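Local coordinates for protein cellulose hydrolase (Bacillus licheniformis, PDB 4YZT) that probably hydrolyses internal beta-1,4-glucosidic bonds of cellulose as a tri-modular family 5 endoglucanase, and binds cellotetraose in its cleft, at residues A[328-331]-A[335-338]; A[416-419]-A[423-426]; A[480-485]-A[504-509]. All blocks are in the same frame, centred on the assembly; numbering follows the deposited sequence.

Contact 1 of 3, residues A[328-331]-A[335-338]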
loop_
_atom_site.group_PDB
_atom_site.type_symbol
_atom_site.label_atom_id
_atom_site.label_comp_id
_atom_site.label_asym_id
_atom_site.label_seq_id
_atom_site.Cartn_x
_atom_site.Cartn_y
_atom_site.Cartn_z
ATOM N N ILE A 328 8.886 4.503 -9.051
ATOM C CA ILE A 328 9.530 4.253 -10.338
ATOM C C ILE A 328 11.028 4.594 -10.336
ATOM O O ILE A 328 11.857 3.819 -10.826
ATOM C CB ILE A 328 8.813 5.061 -11.442
ATOM C CG1 ILE A 328 7.394 4.518 -11.612
ATOM C CG2 ILE A 328 9.597 5.031 -12.763
ATOM C CD1 ILE A 328 7.346 3.029 -11.876
ATOM N N GLN A 329 11.370 5.751 -9.784
ATOM C CA GLN A 329 12.767 6.185 -9.735
ATOM C C GLN A 329 13.554 5.397 -8.676
ATOM O O GLN A 329 14.626 4.850 -8.952
ATOM C CB GLN A 329 12.835 7.687 -9.455
ATOM C CG GLN A 329 12.241 8.532 -10.579
ATOM C CD GLN A 329 13.026 8.397 -11.866
ATOM O OE1 GLN A 329 14.256 8.355 -11.850
ATOM N NE2 GLN A 329 12.319 8.332 -12.995
ATOM N N ALA A 330 13.007 5.323 -7.468
ATOM C CA ALA A 330 13.687 4.616 -6.394
ATOM C C ALA A 330 13.878 3.132 -6.736
ATOM O O ALA A 330 14.889 2.534 -6.372
ATOM C CB ALA A 330 12.919 4.770 -5.088
ATOM N N GLY A 331 12.921 2.551 -7.451
ATOM C CA GLY A 331 12.997 1.147 -7.817
ATOM C C GLY A 331 14.059 0.875 -8.869
ATOM O O GLY A 331 14.408 -0.290 -9.106
ATOM N N PRO A 335 17.772 8.002 -6.162
ATOM C CA PRO A 335 17.203 8.715 -5.014
ATOM C C PRO A 335 16.346 9.922 -5.413
ATOM O O PRO A 335 16.632 10.605 -6.404
ATOM C CB PRO A 335 18.439 9.168 -4.240
ATOM C CG PRO A 335 19.500 8.169 -4.629
ATOM C CD PRO A 335 19.236 7.888 -6.076
ATOM N N ASN A 336 15.306 10.166 -4.621
ATOM C CA ASN A 336 14.387 11.275 -4.836
ATOM C C ASN A 336 14.500 12.311 -3.731
ATOM O O ASN A 336 14.545 11.962 -2.544
ATOM C CB ASN A 336 12.942 10.770 -4.897
ATOM C CG ASN A 336 12.756 9.667 -5.910
ATOM O OD1 ASN A 336 12.671 9.922 -7.114
ATOM N ND2 ASN A 336 12.678 8.427 -5.428
ATOM N N ALA A 337 14.526 13.582 -4.119
ATOM C CA ALA A 337 14.481 14.662 -3.147
ATOM C C ALA A 337 13.077 14.724 -2.522
ATOM O O ALA A 337 12.072 14.455 -3.190
ATOM C CB ALA A 337 14.856 15.985 -3.808
ATOM N N ILE A 338 13.015 15.059 -1.236
ATOM C CA ILE A 338 11.744 15.153 -0.531
ATOM C C ILE A 338 11.613 16.543 0.109
ATOM O O ILE A 338 12.495 16.966 0.873
ATOM C CB ILE A 338 11.616 14.056 0.561
ATOM C CG1 ILE A 338 11.870 12.659 -0.024
ATOM C CG2 ILE A 338 10.249 14.123 1.217
ATOM C CD1 ILE A 338 10.793 12.174 -1.002
#
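Asn336 reaches from the linker back to the last turn of helix 321-330, where the two branches of its amide meet Gln329 and Ala330. Its chain can be followed outward from CB. The CA-CB bond already heads for the helix, and CG, set anti to the carbonyl carbon (chi1 -53°), continues that way until it lies 4.1 Å from Gln329 CB. There the amide forks. OD1 comes down on the aliphatic root of the glutamine, 3.2 Å from Gln329 CB and 3.8 Å from Gln329 CG, a close oxygen-to-carbon touch and no hydrogen bond. ND2 takes the other branch and rests 3.7 Å from the methyl CB of Ala330. Gln329 itself bends at chi2 and leads its own amide elsewhere; the two amide planes stand 87° apart, and the side chains cross nearly at a right angle.

No hydrogen bond joins the two segments, yet this buried amide is well served by its surroundings. OD1 accepts from Ala422 N, in the turn of the X2 module, while ND2 donates to Asp288 OD1 of helix 280-296 and, weakly, to Ile326 O. These partners on both branches fix which way the amide is flipped. An alanine here would probably leave Asp288 and the Ala422 N-H without their mate and open a gap beside Gln329 CB. Helix 321-330 follows the eighth barrel strand, so the contact marks the exit from a TIM barrel, where the linker leaves the final helix and one side chain reaches back to it before the chain enters the first strand of a beta-sandwich module.

Contact 2 of 3, residues A[416-419]-A[423-426]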
loop_
_atom_site.group_PDB
_atom_site.type_symbol
_atom_site.label_atom_id
_atom_site.label_comp_id
_atom_site.label_asym_id
_atom_site.label_seq_id
_atom_site.Cartn_x
_atom_site.Cartn_y
_atom_site.Cartn_z
ATOM N N PHE A 416 8.703 21.486 -7.819
ATOM C CA PHE A 416 10.146 21.548 -7.649
ATOM C C PHE A 416 10.775 20.465 -8.516
ATOM O O PHE A 416 10.510 19.281 -8.303
ATOM C CB PHE A 416 10.559 21.337 -6.182
ATOM C CG PHE A 416 10.044 22.398 -5.225
ATOM C CD1 PHE A 416 8.688 22.501 -4.933
ATOM C CD2 PHE A 416 10.923 23.257 -4.582
ATOM C CE1 PHE A 416 8.219 23.468 -4.051
ATOM C CE2 PHE A 416 10.461 24.219 -3.691
ATOM C CZ PHE A 416 9.109 24.328 -3.427
ATOM N N THR A 417 11.586 20.864 -9.496
ATOM C CA THR A 417 12.233 19.894 -10.371
ATOM C C THR A 417 13.664 19.671 -9.926
ATOM O O THR A 417 14.292 20.578 -9.379
ATOM C CB THR A 417 12.222 20.348 -11.851
ATOM O OG1 THR A 417 12.985 21.553 -11.998
ATOM C CG2 THR A 417 10.803 20.596 -12.326
ATOM N N PHE A 418 14.175 18.466 -10.155
ATOM C CA PHE A 418 15.550 18.136 -9.791
ATOM C C PHE A 418 16.249 17.526 -11.001
ATOM O O PHE A 418 15.589 17.020 -11.903
ATOM C CB PHE A 418 15.572 17.195 -8.574
ATOM C CG PHE A 418 14.906 17.792 -7.361
ATOM C CD1 PHE A 418 15.633 18.555 -6.460
ATOM C CD2 PHE A 418 13.544 17.635 -7.150
ATOM C CE1 PHE A 418 15.014 19.127 -5.356
ATOM C CE2 PHE A 418 12.922 18.214 -6.050
ATOM C CZ PHE A 418 13.662 18.960 -5.161
ATOM N N HIS A 419 17.576 17.617 -11.043
ATOM C CA HIS A 419 18.324 17.119 -12.190
ATOM C C HIS A 419 18.048 15.634 -12.393
ATOM O O HIS A 419 17.919 15.173 -13.525
ATOM C CB HIS A 419 19.821 17.363 -12.011
ATOM C CG HIS A 419 20.645 16.937 -13.188
ATOM N ND1 HIS A 419 21.509 15.864 -13.143
ATOM C CD2 HIS A 419 20.737 17.443 -14.442
ATOM C CE1 HIS A 419 22.101 15.727 -14.318
ATOM N NE2 HIS A 419 21.648 16.672 -15.123
ATOM N N SER A 423 10.069 14.796 -9.515
ATOM C CA SER A 423 9.741 16.147 -9.085
ATOM C C SER A 423 8.883 16.098 -7.822
ATOM O O SER A 423 8.165 15.132 -7.586
ATOM C CB SER A 423 8.997 16.913 -10.179
ATOM O OG SER A 423 9.844 17.173 -11.285
ATOM N N GLN A 424 8.971 17.147 -7.021
ATOM C CA GLN A 424 8.118 17.294 -5.849
ATOM C C GLN A 424 7.076 18.370 -6.146
ATOM O O GLN A 424 7.392 19.397 -6.754
ATOM C CB GLN A 424 8.957 17.660 -4.629
ATOM C CG GLN A 424 9.854 16.538 -4.132
ATOM C CD GLN A 424 9.104 15.569 -3.246
ATOM O OE1 GLN A 424 8.829 15.855 -2.080
ATOM N NE2 GLN A 424 8.738 14.431 -3.803
ATOM N N VAL A 425 5.838 18.126 -5.733
ATOM C CA VAL A 425 4.747 19.081 -5.941
ATOM C C VAL A 425 4.146 19.570 -4.617
ATOM O O VAL A 425 3.634 18.774 -3.834
ATOM C CB VAL A 425 3.620 18.462 -6.774
ATOM C CG1 VAL A 425 2.465 19.453 -6.927
ATOM C CG2 VAL A 425 4.145 17.984 -8.125
ATOM N N MET A 426 4.200 20.876 -4.371
ATOM C CA MET A 426 3.642 21.449 -3.149
ATOM C C MET A 426 2.298 22.132 -3.410
ATOM O O MET A 426 2.218 23.058 -4.217
ATOM C CB MET A 426 4.628 22.453 -2.540
ATOM C CG MET A 426 4.227 22.999 -1.177
ATOM S SD MET A 426 5.412 24.207 -0.549
ATOM C CE MET A 426 4.994 25.627 -1.535
HETATM O O HOH W 1 12.572 16.516 -11.168
#
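Phe416 and Gln424 face each other as an antiparallel hydrogen-bonded pair, and the contact is tight here. Phe416 N gives its hydrogen to Gln424 O at 2.7 Å, and Gln424 N returns one to Phe416 O at 2.9 Å. Both side chains leave on the same face of the sheet. The Phe416 ring turns an edge to Gln424 O, which lies in the ring plane, while its CE1 reaches Met426 CB at 4.0 Å. On the methionine it is CB, at the root of the side chain, that makes this touch. Further toward the turn, Phe418 CE2 comes within 4.0 Å of Gln424 CG, the ring and amide planes 49° apart. Gln424 bends at chi2, and its OE1 accepts from Ile339 N of the neighbouring strand.

The packing slackens toward Thr417 and Ser423, both only partly covered by protein. Thr417 CG2 lies 3.7 Å from Ser423 OG, and the threonine hydroxyl hydrogen-bonds Thr367 on the next strand instead. Between the separating chains sits a water that accepts from Phe418 N at 2.7 Å and hydrogen-bonds Ser423 OG at 2.8 Å, bridging where no direct backbone bond forms. This is the closing end of a beta hairpin, strands 409-418 and 424-431, within the immunoglobulin-like sheet framework of the X2 carbohydrate-binding module.

Contact 3 of 3, residues A[480-485]-A[504-509]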
loop_
_atom_site.group_PDB
_atom_site.type_symbol
_atom_site.label_atom_id
_atom_site.label_comp_id
_atom_site.label_asym_id
_atom_site.label_seq_id
_atom_site.Cartn_x
_atom_site.Cartn_y
_atom_site.Cartn_z
ATOM N N GLU A 480 -13.290 -1.586 25.004
ATOM C CA GLU A 480 -13.416 -3.042 25.008
ATOM C C GLU A 480 -12.582 -3.681 23.897
ATOM O O GLU A 480 -12.300 -4.879 23.934
ATOM C CB GLU A 480 -14.885 -3.447 24.871
ATOM C CG GLU A 480 -15.673 -3.333 26.183
ATOM N N VAL A 481 -12.190 -2.874 22.913
ATOM C CA VAL A 481 -11.348 -3.351 21.808
ATOM C C VAL A 481 -9.890 -2.917 22.010
ATOM O O VAL A 481 -8.987 -3.742 22.036
ATOM C CB VAL A 481 -11.850 -2.821 20.443
ATOM C CG1 VAL A 481 -10.993 -3.347 19.317
ATOM C CG2 VAL A 481 -13.307 -3.214 20.227
ATOM N N TRP A 482 -9.688 -1.607 22.143
ATOM C CA TRP A 482 -8.375 -1.019 22.406
ATOM C C TRP A 482 -8.374 -0.262 23.737
ATOM O O TRP A 482 -8.861 0.860 23.809
ATOM C CB TRP A 482 -7.972 -0.051 21.287
ATOM C CG TRP A 482 -8.329 -0.481 19.882
ATOM C CD1 TRP A 482 -9.153 0.182 19.010
ATOM C CD2 TRP A 482 -7.869 -1.649 19.190
ATOM N NE1 TRP A 482 -9.230 -0.501 17.819
ATOM C CE2 TRP A 482 -8.457 -1.629 17.903
ATOM C CE3 TRP A 482 -7.017 -2.707 19.529
ATOM C CZ2 TRP A 482 -8.225 -2.630 16.952
ATOM C CZ3 TRP A 482 -6.785 -3.706 18.581
ATOM C CH2 TRP A 482 -7.387 -3.656 17.309
ATOM N N SER A 483 -7.813 -0.854 24.783
ATOM C CA SER A 483 -7.924 -0.268 26.115
ATOM C C SER A 483 -7.094 0.999 26.340
ATOM O O SER A 483 -7.444 1.817 27.196
ATOM C CB SER A 483 -7.527 -1.302 27.165
ATOM O OG SER A 483 -6.176 -1.668 26.982
ATOM N N TRP A 484 -6.007 1.162 25.584
ATOM C CA TRP A 484 -4.963 2.140 25.931
ATOM C C TRP A 484 -5.065 3.486 25.203
ATOM O O TRP A 484 -4.291 4.404 25.491
ATOM C CB TRP A 484 -3.582 1.547 25.649
ATOM C CG TRP A 484 -3.304 1.451 24.174
ATOM C CD1 TRP A 484 -2.674 2.380 23.402
ATOM C CD2 TRP A 484 -3.682 0.384 23.288
ATOM N NE1 TRP A 484 -2.623 1.959 22.090
ATOM C CE2 TRP A 484 -3.233 0.737 21.993
ATOM C CE3 TRP A 484 -4.352 -0.831 23.459
ATOM C CZ2 TRP A 484 -3.430 -0.081 20.885
ATOM C CZ3 TRP A 484 -4.538 -1.653 22.355
ATOM C CH2 TRP A 484 -4.079 -1.271 21.083
ATOM N N THR A 485 -5.993 3.596 24.257
ATOM C CA THR A 485 -6.118 4.806 23.443
ATOM C C THR A 485 -7.559 5.071 23.039
ATOM O O THR A 485 -8.330 4.132 22.819
ATOM C CB THR A 485 -5.245 4.728 22.155
ATOM O OG1 THR A 485 -5.397 5.935 21.396
ATOM C CG2 THR A 485 -5.664 3.550 21.250
ATOM N N LYS A 504 -18.392 5.011 11.449
ATOM C CA LYS A 504 -18.878 3.716 11.011
ATOM C C LYS A 504 -19.854 3.108 12.018
ATOM O O LYS A 504 -19.754 3.336 13.224
ATOM C CB LYS A 504 -17.699 2.765 10.761
ATOM C CG LYS A 504 -16.850 3.164 9.564
ATOM C CD LYS A 504 -17.414 2.644 8.254
ATOM C CE LYS A 504 -17.207 1.155 8.140
ATOM N NZ LYS A 504 -17.151 0.702 6.728
ATOM N N GLU A 505 -20.815 2.359 11.490
ATOM C CA GLU A 505 -21.785 1.630 12.306
ATOM C C GLU A 505 -21.110 0.882 13.463
ATOM O O GLU A 505 -21.604 0.883 14.588
ATOM C CB GLU A 505 -22.560 0.640 11.439
ATOM C CG GLU A 505 -23.723 0.002 12.160
ATOM C CD GLU A 505 -24.288 -1.180 11.413
ATOM O OE1 GLU A 505 -23.615 -2.234 11.358
ATOM O OE2 GLU A 505 -25.397 -1.044 10.869
ATOM N N ARG A 506 -19.984 0.247 13.159
ATOM C CA ARG A 506 -19.160 -0.438 14.153
ATOM C C ARG A 506 -18.964 0.378 15.433
ATOM O O ARG A 506 -19.119 -0.144 16.541
ATOM C CB ARG A 506 -17.796 -0.769 13.543
ATOM C CG ARG A 506 -16.711 -1.137 14.541
ATOM C CD ARG A 506 -15.406 -1.440 13.806
ATOM N NE ARG A 506 -14.260 -1.480 14.716
ATOM C CZ ARG A 506 -13.935 -2.522 15.474
ATOM N NH1 ARG A 506 -12.875 -2.451 16.265
ATOM N NH2 ARG A 506 -14.661 -3.633 15.442
ATOM N N VAL A 507 -18.622 1.655 15.273
ATOM C CA VAL A 507 -18.368 2.518 16.420
ATOM C C VAL A 507 -19.658 2.798 17.184
ATOM O O VAL A 507 -19.682 2.779 18.419
ATOM C CB VAL A 507 -17.731 3.858 15.988
ATOM C CG1 VAL A 507 -17.750 4.870 17.131
ATOM C CG2 VAL A 507 -16.318 3.626 15.469
ATOM N N LEU A 508 -20.724 3.058 16.438
ATOM C CA LEU A 508 -22.016 3.381 17.028
ATOM C C LEU A 508 -22.490 2.250 17.945
ATOM O O LEU A 508 -23.070 2.494 19.013
ATOM C CB LEU A 508 -23.047 3.647 15.930
ATOM C CG LEU A 508 -22.684 4.733 14.918
ATOM C CD1 LEU A 508 -23.839 4.972 13.966
ATOM C CD2 LEU A 508 -22.235 6.044 15.599
ATOM N N LYS A 509 -22.225 1.018 17.522
ATOM C CA LYS A 509 -22.666 -0.164 18.264
ATOM C C LYS A 509 -21.921 -0.338 19.595
ATOM O O LYS A 509 -22.397 -1.044 20.483
ATOM C CB LYS A 509 -22.506 -1.419 17.394
ATOM C CG LYS A 509 -23.590 -1.578 16.331
ATOM C CD LYS A 509 -23.261 -2.725 15.376
HETATM O O HOH W 2 -11.215 -0.219 15.712
#
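Arg506 reaches across from its helix to meet Val481 and Trp482 with one nitrogen, NH1. That atom stops 3.7 Å from Val481 CG1, which sits at the guanidinium's edge, close to its plane, and 4.1 Å from Val481 CG2. Trp482 NE1 is farther off, 4.4 Å from Arg506 NH1, and the two nitrogens, both donors, communicate through a water. It accepts from Trp482 NE1 at 2.9 Å and from Arg506 NH1 at 2.8 Å, lying in the plane of the indole and in that of the guanidinium, at the edge of each.

One step out, the valine also braces the tryptophan: Val481 CG1 stands over the centre of the indole, 3.4 Å above its plane, so the same methyl touches both the ring and the arginine. The arginine gets its reach from an extended chain, with CG anti to the backbone N (chi1 164°) and no bend through to NE. Its root lies in the first turn of helix 505-510, with Lys504 at the N-cap; Val507 N bonds back to Lys504 O at 2.9 Å. The short helix links strands 500-503 and 515-522 in the C-terminal beta module, and the contact ties it to the long loop running from strand 462-470 to strand 494-497.

Farther out, Arg506 NE makes a salt bridge to Asp493, which gives the guanidinium a second hold and probably balances its charge. On the loop side, Trp482 and Trp484 each meet Trp235 of the catalytic module edge-to-face, bringing the C-terminal module against the barrel.

Contacts 1 and 2 are neighbours, their centres 11 Å apart, and they touch directly: Ala337 CB packs on Phe418 CZ at 3.5 Å, and Ala337 O lies 3.2 Å from Gln424 CD. Together they form one continuous joint between the barrel's last helix and the X2 module. Contact 3 lies far away, 39 Å from contact 1 and 41 Å from contact 2 between centres, across the chain's centre from contact 1. There the Trp482 side chain is about 14 Å from a bound glucose unit, too far to touch it. The barrel thus meets its two accessory modules at separate places.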